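Local coordinates for protein-tyrosine-phosphatase PTP1 (Arabidopsis thaliana, PDB 6KRW) that dephosphorylates phosphotyrosine in proteins, acting on and probably inhibiting the MAP kinase MPK6, and with MKP1 modulates plant defence responses, at residues Phe20-Ile24 with Cys291-Ile295; Asn63-Val69 with Gly88-Ala92. All coordinates share one frame; numbering follows the deposited sequence.

In the fold
Starting from the N terminus, the chain lays down helix 7-24, whose last turn supplies the first half of interaction 1. Long before its partner appears, the chain reaches the loop at 63-69 and, after a short excursion through strand 75-77, returns at 88-92 to close the small loop of interaction 2. The rest of the mixed sheet and four more helices follow, and helix 285-303 comes back to 20-24. Interaction 2 is nested within the long loop closed by interaction 1. The former joins a loop probably bordering the substrate site to the start of the sheet, the latter the two terminal helices; their centres lie about 32 Å apart, on opposite sides of the chain's centre.

Interaction 1 (Phe20-Ile24 with Cys291-Ile295); sequences FRGKI and CYNAI
Ile295 places its CG2 methyl over the centre of the Phe20 ring, 3.8 Å from the ring centroid and almost on the ring normal, a well-formed CH-pi contact. It belongs to a helix-helix interface that illustrates how a protein tyrosine phosphatase domain seats its N-terminal helix: the end of helix 7-24 packs on helix 285-303, the local axes running 9.6 Å apart at 136°. The edge of the same ring meets Tyr292, with Phe20 CD1 3.5 Å from Tyr292 CD1, and the two ring planes are turned 56° apart in an oblique pair. Replacing Phe20 by an alanine would probably open a gap between the helices and leave the Ile295 methyl and the Tyr292 ring without their aromatic partner.

One turn on, Ile24 slides past Tyr292 in the opposite direction. Its chain is extended at the second torsion (chi2 172°), carrying CD1 to 3.5 Å from the backbone O of Tyr292 and to 3.1 Å from Asn293 OD1, while CG1 packs on Tyr292 CB.

Lys23 approaches the tyrosine obliquely, its CB 3.6 Å from Tyr292 CE1. Beyond this first shell, Glu33 of helix 27-39 probably positions the polar ends, forming a salt bridge with Lys23 and a hydrogen bond with the Tyr292 hydroxyl. Thr253 of helix 242-259 touches both Phe20 and Ile295, so helix 242-259 backs the apolar side. Between the lysine and the tyrosine themselves the bond is weak, Lys23 NZ lying 3.4 Å from Tyr292 OH.

Interaction 2 (Asn63-Val69 with Gly88-Ala92); sequences NRYSDVV and GYVNA
The edge of the Tyr89 ring, through its hydroxyl, points at the side-chain amide of Asn63, whose plane stands 87° from that of the ring; the amide of Asn91 is likewise turned 82° from that of Asn63. These three flat groups meet at one oxygen, Asn63 OD1. The setting is the phosphotyrosine-recognition loop, carrying the KNRY motif of classical tyrosine phosphatases, and it is a worked example of a loop without regular structure held in shape by side-chain amides.

Asn63 OD1 accepts two hydrogen bonds. Tyr89 OH donates over 2.6 Å, tilted slightly from the carbonyl plane, and Asn91 ND2 donates over 2.9 Å from well above that plane. Two donors from the same short segment thus grip a single acceptor and fix how the Asn63 amide is turned; its ND2 is in turn bonded to the backbone O of Ala54.

Asn91, at the centre of an inverse gamma turn where the chain rounds a corner, has CG anti to the backbone N (chi1 -168°), which brings ND2 within bonding distance of both loop atoms. The group is held at both ends, since OD1 accepts from Arg278. With its nitrogen it bridges the side chain of Asn63, which precedes the type I turn from Tyr65 to Val68, and the backbone of Val68, the last residue of that turn.

The side chain of Val68 lies about 4 Å from that of Ile241, a probable substrate-binding residue, so the loop held here probably lines the edge of the substrate site. Val69 packs beside the bonds, its CG1 4.1 Å from Asn91 ND2. The straighter of the two amide bonds is to the backbone: Asn91 ND2 reaches Val68 O at 2.8 Å, on a lone pair in the carbonyl plane.

Interaction 1 (Phe20-Ile24 with Cys291-Ile295)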
loop_
_atom_site.group_PDB
_atom_site.type_symbol
_atom_site.label_atom_id
_atom_site.label_comp_id
_atom_site.label_asym_id
_atom_site.label_seq_id
_atom_site.Cartn_x
_atom_site.Cartn_y
_atom_site.Cartn_z
ATOM N N PHE A 20 11.840 18.563 6.328
ATOM C CA PHE A 20 10.467 18.444 5.773
ATOM C C PHE A 20 9.644 19.692 6.112
ATOM O O PHE A 20 8.875 20.147 5.261
ATOM C CB PHE A 20 9.814 17.153 6.269
ATOM C CG PHE A 20 10.268 15.931 5.508
ATOM C CD1 PHE A 20 9.653 15.592 4.321
ATOM C CD2 PHE A 20 11.244 15.086 6.003
ATOM C CE1 PHE A 20 10.024 14.454 3.627
ATOM C CE2 PHE A 20 11.645 13.967 5.280
ATOM C CZ PHE A 20 11.060 13.673 4.081
ATOM N N ARG A 21 9.812 20.225 7.314
ATOM C CA ARG A 21 9.051 21.438 7.709
ATOM C C ARG A 21 9.504 22.600 6.821
ATOM O O ARG A 21 8.658 23.406 6.398
ATOM C CB ARG A 21 9.251 21.724 9.199
ATOM C CG ARG A 21 8.390 22.846 9.743
ATOM C CD ARG A 21 8.727 23.048 11.209
ATOM N NE ARG A 21 8.031 22.102 12.069
ATOM C CZ ARG A 21 8.416 21.752 13.294
ATOM N NH1 ARG A 21 9.526 22.236 13.826
ATOM N NH2 ARG A 21 7.689 20.890 13.982
ATOM N N GLY A 22 10.806 22.683 6.542
ATOM C CA GLY A 22 11.296 23.745 5.650
ATOM C C GLY A 22 10.682 23.616 4.267
ATOM O O GLY A 22 10.407 24.651 3.645
ATOM N N LYS A 23 10.476 22.395 3.783
ATOM C CA LYS A 23 9.816 22.176 2.473
ATOM C C LYS A 23 8.375 22.695 2.505
ATOM O O LYS A 23 7.969 23.377 1.567
ATOM C CB LYS A 23 9.880 20.695 2.098
ATOM C CG LYS A 23 11.292 20.175 1.857
ATOM C CD LYS A 23 11.805 20.538 0.504
ATOM C CE LYS A 23 13.173 19.963 0.215
ATOM N NZ LYS A 23 13.070 18.529 -0.132
ATOM N N ILE A 24 7.621 22.393 3.554
ATOM C CA ILE A 24 6.186 22.818 3.625
ATOM C C ILE A 24 6.112 24.343 3.751
ATOM O O ILE A 24 5.112 24.939 3.279
ATOM C CB ILE A 24 5.454 22.070 4.758
ATOM C CG1 ILE A 24 5.189 20.636 4.292
ATOM C CG2 ILE A 24 4.181 22.773 5.182
ATOM C CD1 ILE A 24 4.659 19.733 5.337
ATOM N N CYS A 291 1.661 13.757 1.337
ATOM C CA CYS A 291 2.824 12.968 1.815
ATOM C C CYS A 291 3.661 13.847 2.741
ATOM O O CYS A 291 4.001 13.442 3.823
ATOM C CB CYS A 291 3.770 12.560 0.683
ATOM S SG CYS A 291 3.159 11.268 -0.407
ATOM N N TYR A 292 4.005 15.051 2.279
ATOM C CA TYR A 292 4.867 15.949 3.082
ATOM C C TYR A 292 4.166 16.290 4.403
ATOM O O TYR A 292 4.788 16.223 5.451
ATOM C CB TYR A 292 5.172 17.227 2.318
ATOM C CG TYR A 292 6.439 17.172 1.502
ATOM C CD1 TYR A 292 7.653 17.410 2.107
ATOM C CD2 TYR A 292 6.417 16.909 0.146
ATOM C CE1 TYR A 292 8.831 17.374 1.397
ATOM C CE2 TYR A 292 7.595 16.879 -0.585
ATOM C CZ TYR A 292 8.795 17.107 0.047
ATOM O OH TYR A 292 10.003 17.079 -0.624
ATOM N N ASN A 293 2.876 16.628 4.334
ATOM C CA ASN A 293 2.137 17.060 5.547
ATOM C C ASN A 293 2.077 15.896 6.532
ATOM O O ASN A 293 2.298 16.128 7.730
ATOM C CB ASN A 293 0.757 17.568 5.150
ATOM C CG ASN A 293 0.814 18.933 4.509
ATOM O OD1 ASN A 293 1.589 19.774 4.924
ATOM N ND2 ASN A 293 -0.048 19.187 3.545
ATOM N N ALA A 294 1.790 14.690 6.045
ATOM C CA ALA A 294 1.669 13.533 6.954
ATOM C C ALA A 294 3.038 13.251 7.569
ATOM O O ALA A 294 3.130 12.856 8.728
ATOM C CB ALA A 294 1.107 12.323 6.249
ATOM N N ILE A 295 4.103 13.310 6.759
ATOM C CA ILE A 295 5.451 13.002 7.302
ATOM C C ILE A 295 5.836 14.051 8.355
ATOM O O ILE A 295 6.337 13.674 9.421
ATOM C CB ILE A 295 6.469 12.939 6.150
ATOM C CG1 ILE A 295 6.242 11.697 5.289
ATOM C CG2 ILE A 295 7.894 12.988 6.679
ATOM C CD1 ILE A 295 6.866 11.752 3.900
#

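Interaction 2 (Asn63-Val69 with Gly88-Ala92)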
loop_
_atom_site.group_PDB
_atom_site.type_symbol
_atom_site.label_atom_id
_atom_site.label_comp_id
_atom_site.label_asym_id
_atom_site.label_seq_id
_atom_site.Cartn_x
_atom_site.Cartn_y
_atom_site.Cartn_z
ATOM N N ASN A 63 -7.278 -7.193 -14.988
ATOM C CA ASN A 63 -6.858 -5.809 -14.691
ATOM C C ASN A 63 -8.093 -4.918 -14.601
ATOM O O ASN A 63 -8.857 -4.859 -15.560
ATOM C CB ASN A 63 -5.915 -5.288 -15.771
ATOM C CG ASN A 63 -4.676 -6.156 -15.882
ATOM O OD1 ASN A 63 -4.145 -6.552 -14.865
ATOM N ND2 ASN A 63 -4.260 -6.501 -17.105
ATOM N N ARG A 64 -8.215 -4.213 -13.489
ATOM C CA ARG A 64 -9.331 -3.252 -13.296
ATOM C C ARG A 64 -9.205 -2.111 -14.310
ATOM O O ARG A 64 -10.236 -1.669 -14.866
ATOM C CB ARG A 64 -9.297 -2.741 -11.858
ATOM C CG ARG A 64 -10.446 -1.806 -11.546
ATOM C CD ARG A 64 -10.558 -1.520 -10.075
ATOM N NE ARG A 64 -11.021 -2.675 -9.326
ATOM C CZ ARG A 64 -12.306 -3.059 -9.223
ATOM N NH1 ARG A 64 -13.293 -2.390 -9.817
ATOM N NH2 ARG A 64 -12.608 -4.105 -8.473
ATOM N N TYR A 65 -7.969 -1.665 -14.553
ATOM C CA TYR A 65 -7.711 -0.549 -15.474
ATOM C C TYR A 65 -6.658 -1.002 -16.467
ATOM O O TYR A 65 -5.669 -1.653 -16.066
ATOM C CB TYR A 65 -7.217 0.686 -14.724
ATOM C CG TYR A 65 -8.177 1.186 -13.683
ATOM C CD1 TYR A 65 -9.301 1.901 -14.052
ATOM C CD2 TYR A 65 -8.003 0.871 -12.349
ATOM C CE1 TYR A 65 -10.200 2.337 -13.098
ATOM C CE2 TYR A 65 -8.891 1.322 -11.378
ATOM C CZ TYR A 65 -10.005 2.046 -11.759
ATOM O OH TYR A 65 -10.904 2.474 -10.809
ATOM N N SER A 66 -6.827 -0.657 -17.733
ATOM C CA SER A 66 -5.965 -1.222 -18.799
ATOM C C SER A 66 -4.532 -0.671 -18.728
ATOM O O SER A 66 -3.620 -1.361 -19.237
ATOM C CB SER A 66 -6.591 -0.986 -20.139
ATOM O OG SER A 66 -6.659 0.396 -20.424
ATOM N N ASP A 67 -4.313 0.502 -18.144
ATOM C CA ASP A 67 -2.990 1.173 -18.141
ATOM C C ASP A 67 -2.372 1.128 -16.738
ATOM O O ASP A 67 -1.360 1.825 -16.506
ATOM C CB ASP A 67 -3.147 2.604 -18.654
ATOM C CG ASP A 67 -4.140 3.445 -17.857
ATOM O OD1 ASP A 67 -4.897 2.874 -17.051
ATOM O OD2 ASP A 67 -4.160 4.664 -18.065
ATOM N N VAL A 68 -2.937 0.353 -15.812
ATOM C CA VAL A 68 -2.315 0.204 -14.471
ATOM C C VAL A 68 -2.075 -1.278 -14.240
ATOM O O VAL A 68 -3.000 -2.037 -13.928
ATOM C CB VAL A 68 -3.148 0.811 -13.331
ATOM C CG1 VAL A 68 -2.397 0.643 -12.011
ATOM C CG2 VAL A 68 -3.459 2.274 -13.603
ATOM N N VAL A 69 -0.852 -1.704 -14.503
ATOM C CA VAL A 69 -0.439 -3.116 -14.513
ATOM C C VAL A 69 0.960 -3.167 -13.914
ATOM O O VAL A 69 1.700 -2.175 -13.974
ATOM C CB VAL A 69 -0.432 -3.704 -15.930
ATOM C CG1 VAL A 69 -1.828 -3.807 -16.501
ATOM C CG2 VAL A 69 0.472 -2.920 -16.868
ATOM N N GLY A 88 0.909 -17.280 -13.601
ATOM C CA GLY A 88 0.757 -16.910 -12.189
ATOM C C GLY A 88 0.281 -15.482 -11.982
ATOM O O GLY A 88 0.550 -14.925 -10.911
ATOM N N TYR A 89 -0.392 -14.908 -12.965
ATOM C CA TYR A 89 -0.583 -13.444 -12.998
ATOM C C TYR A 89 -1.613 -12.969 -11.954
ATOM O O TYR A 89 -2.742 -13.458 -11.881
ATOM C CB TYR A 89 -1.028 -12.983 -14.385
ATOM C CG TYR A 89 -1.236 -11.504 -14.407
ATOM C CD1 TYR A 89 -0.164 -10.639 -14.355
ATOM C CD2 TYR A 89 -2.516 -10.953 -14.360
ATOM C CE1 TYR A 89 -0.337 -9.269 -14.305
ATOM C CE2 TYR A 89 -2.707 -9.585 -14.306
ATOM C CZ TYR A 89 -1.620 -8.733 -14.259
ATOM O OH TYR A 89 -1.747 -7.386 -14.195
ATOM N N VAL A 90 -1.195 -11.975 -11.208
ATOM C CA VAL A 90 -2.079 -11.110 -10.398
ATOM C C VAL A 90 -1.595 -9.676 -10.567
ATOM O O VAL A 90 -0.375 -9.438 -10.716
ATOM C CB VAL A 90 -2.111 -11.596 -8.948
ATOM C CG1 VAL A 90 -0.761 -11.691 -8.320
ATOM C CG2 VAL A 90 -3.017 -10.716 -8.090
ATOM N N ASN A 91 -2.508 -8.718 -10.583
ATOM C CA ASN A 91 -2.152 -7.292 -10.721
ATOM C C ASN A 91 -1.607 -6.817 -9.384
ATOM O O ASN A 91 -2.370 -6.289 -8.555
ATOM C CB ASN A 91 -3.300 -6.482 -11.280
ATOM C CG ASN A 91 -2.859 -5.098 -11.687
ATOM O OD1 ASN A 91 -2.082 -4.450 -10.982
ATOM N ND2 ASN A 91 -3.379 -4.630 -12.814
ATOM N N ALA A 92 -0.320 -7.021 -9.147
ATOM C CA ALA A 92 0.284 -6.780 -7.829
ATOM C C ALA A 92 1.783 -6.618 -8.027
ATOM O O ALA A 92 2.362 -7.391 -8.853
ATOM C CB ALA A 92 0.005 -7.916 -6.879
#